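Local coordinates for D-alanyl transferase DltD (Enterococcus faecium TX0133A04, PDB 6PFX), which probably takes part in the D-alanylation of lipoteichoic acid in the Gram-positive cell wall, as a membrane-associated member of the SGNH-hydrolase clan, at residues 217-222 with 353-358. Sequence-based numbering, arbitrary orientation.
Sequences YQETEL and GWLAAD
Tyr217 and Asp358 reach for each other from opposite directions, and the phenol OH comes within 2.7 Å of Asp358 OD2. The bond is weak. OD2 lies obliquely to the ring, 3.3 Å from Tyr217 CE2, with the ring and carboxylate planes turned 52° apart. Both groups have stronger partners nearby. Gln359 NE2, one residue further along helix 351-365, hydrogen-bonds to the Tyr217 hydroxyl, while Arg65 forms a salt bridge with Asp358 OD1, which probably keeps the carboxylate ionised.

Next to this polar pair the contact turns apolar. With CG anti to the backbone N (chi1 178°), Leu355 extends from its helix toward the start of helix 219-233 and lays both methyls against Leu222, with CD2 also meeting Glu219. CD1 packs 3.8 Å from Leu222 CB and also meets the CD1 methyl of Leu222; CD2 lies 3.7 Å from the backbone C of Leu222 and also lies 3.9 Å from Glu219 OE2. Leu222 in turn places its CD1 3.4 Å above one face of the Tyr217 ring, offset toward the rim, and so links the leucine packing to the aromatic group.

The first helix turn is held by Gln218 at the N-cap. Its OE1 takes a nearly straight bond from Glu221 N (3.1 Å, 163°), lying in the carbonyl plane, and a weaker one from Thr220 N.

This is a loop residue and the side-chain-capped first turn of helix 219-233 packed on helix 351-365, which follows the last strand of the five-stranded parallel sheet in this SGNH-clan alpha/beta fold.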
loop_
_atom_site.group_PDB
_atom_site.type_symbol
_atom_site.label_atom_id
_atom_site.label_comp_id
_atom_site.label_asym_id
_atom_site.label_seq_id
_atom_site.Cartn_x
_atom_site.Cartn_y
_atom_site.Cartn_z
ATOM N N TYR A 217 -8.278 24.340 -10.929
ATOM C CA TYR A 217 -7.405 23.245 -11.315
ATOM C C TYR A 217 -7.055 23.377 -12.791
ATOM O O TYR A 217 -7.936 23.509 -13.643
ATOM C CB TYR A 217 -8.122 21.927 -11.075
ATOM C CG TYR A 217 -7.268 20.709 -11.274
ATOM C CD1 TYR A 217 -7.036 20.196 -12.544
ATOM C CD2 TYR A 217 -6.710 20.068 -10.188
ATOM C CE1 TYR A 217 -6.251 19.078 -12.722
ATOM C CE2 TYR A 217 -5.938 18.944 -10.354
ATOM C CZ TYR A 217 -5.730 18.447 -11.622
ATOM O OH TYR A 217 -4.946 17.332 -11.812
ATOM N N GLN A 218 -5.763 23.337 -13.091
ATOM C CA GLN A 218 -5.266 23.437 -14.463
ATOM C C GLN A 218 -3.987 22.609 -14.469
ATOM O O GLN A 218 -3.011 22.981 -13.812
ATOM C CB GLN A 218 -5.022 24.898 -14.833
ATOM C CG GLN A 218 -5.285 25.224 -16.299
ATOM C CD GLN A 218 -4.363 24.471 -17.246
ATOM O OE1 GLN A 218 -3.198 24.239 -16.933
ATOM N NE2 GLN A 218 -4.884 24.081 -18.412
ATOM N N GLU A 219 -4.010 21.459 -15.151
ATOM C CA GLU A 219 -2.912 20.505 -15.017
ATOM C C GLU A 219 -1.566 21.120 -15.388
ATOM O O GLU A 219 -0.554 20.799 -14.759
ATOM C CB GLU A 219 -3.186 19.230 -15.814
ATOM C CG GLU A 219 -2.186 18.140 -15.562
ATOM C CD GLU A 219 -0.909 18.345 -16.364
ATOM O OE1 GLU A 219 -0.944 19.155 -17.321
ATOM O OE2 GLU A 219 0.132 17.721 -16.032
ATOM N N THR A 220 -1.520 21.986 -16.410
ATOM C CA THR A 220 -0.224 22.499 -16.850
ATOM C C THR A 220 0.310 23.549 -15.884
ATOM O O THR A 220 1.514 23.578 -15.611
ATOM C CB THR A 220 -0.313 23.071 -18.262
ATOM O OG1 THR A 220 -0.712 22.040 -19.168
ATOM C CG2 THR A 220 1.038 23.627 -18.740
ATOM N N GLU A 221 -0.554 24.441 -15.380
ATOM C CA GLU A 221 -0.128 25.321 -14.294
ATOM C C GLU A 221 0.430 24.504 -13.138
ATOM O O GLU A 221 1.470 24.853 -12.559
ATOM C CB GLU A 221 -1.306 26.178 -13.820
ATOM C CG GLU A 221 -1.810 27.118 -14.904
ATOM C CD GLU A 221 -3.054 27.896 -14.523
ATOM O OE1 GLU A 221 -3.588 27.693 -13.411
ATOM O OE2 GLU A 221 -3.505 28.712 -15.357
ATOM N N LEU A 222 -0.251 23.406 -12.794
ATOM C CA LEU A 222 0.213 22.547 -11.711
ATOM C C LEU A 222 1.546 21.892 -12.051
ATOM O O LEU A 222 2.427 21.801 -11.193
ATOM C CB LEU A 222 -0.836 21.487 -11.367
ATOM C CG LEU A 222 -2.093 21.986 -10.672
ATOM C CD1 LEU A 222 -3.109 20.884 -10.516
ATOM C CD2 LEU A 222 -1.758 22.540 -9.312
ATOM N N GLY A 353 5.123 13.149 -9.818
ATOM C CA GLY A 353 4.558 11.814 -9.789
ATOM C C GLY A 353 3.167 11.797 -9.193
ATOM O O GLY A 353 2.243 11.206 -9.760
ATOM N N TRP A 354 2.997 12.459 -8.043
ATOM C CA TRP A 354 1.660 12.618 -7.480
ATOM C C TRP A 354 0.749 13.396 -8.424
ATOM O O TRP A 354 -0.445 13.103 -8.518
ATOM C CB TRP A 354 1.717 13.277 -6.098
ATOM C CG TRP A 354 2.074 12.333 -4.988
ATOM C CD1 TRP A 354 3.117 12.452 -4.106
ATOM C CD2 TRP A 354 1.381 11.125 -4.625
ATOM N NE1 TRP A 354 3.109 11.398 -3.221
ATOM C CE2 TRP A 354 2.058 10.570 -3.520
ATOM C CE3 TRP A 354 0.246 10.468 -5.120
ATOM C CZ2 TRP A 354 1.644 9.385 -2.911
ATOM C CZ3 TRP A 354 -0.162 9.295 -4.513
ATOM C CH2 TRP A 354 0.535 8.768 -3.420
ATOM N N LEU A 355 1.275 14.400 -9.121
ATOM C CA LEU A 355 0.421 15.091 -10.078
ATOM C C LEU A 355 0.000 14.153 -11.201
ATOM O O LEU A 355 -1.172 14.150 -11.599
ATOM C CB LEU A 355 1.113 16.326 -10.634
ATOM C CG LEU A 355 0.321 17.090 -11.690
ATOM C CD1 LEU A 355 -0.948 17.660 -11.084
ATOM C CD2 LEU A 355 1.142 18.197 -12.344
ATOM N N ALA A 356 0.927 13.317 -11.691
ATOM C CA ALA A 356 0.572 12.372 -12.746
ATOM C C ALA A 356 -0.469 11.388 -12.244
ATOM O O ALA A 356 -1.396 11.011 -12.971
ATOM C CB ALA A 356 1.806 11.593 -13.208
ATOM N N ALA A 357 -0.311 10.939 -11.003
ATOM C CA ALA A 357 -1.274 10.022 -10.419
ATOM C C ALA A 357 -2.653 10.657 -10.376
ATOM O O ALA A 357 -3.662 9.984 -10.621
ATOM C CB ALA A 357 -0.787 9.594 -9.034
ATOM N N ASP A 358 -2.710 11.962 -10.089
ATOM C CA ASP A 358 -3.995 12.629 -10.003
ATOM C C ASP A 358 -4.764 12.554 -11.314
ATOM O O ASP A 358 -5.996 12.623 -11.304
ATOM C CB ASP A 358 -3.851 14.089 -9.578
ATOM C CG ASP A 358 -5.193 14.701 -9.204
ATOM O OD1 ASP A 358 -5.869 14.100 -8.346
ATOM O OD2 ASP A 358 -5.597 15.736 -9.793
#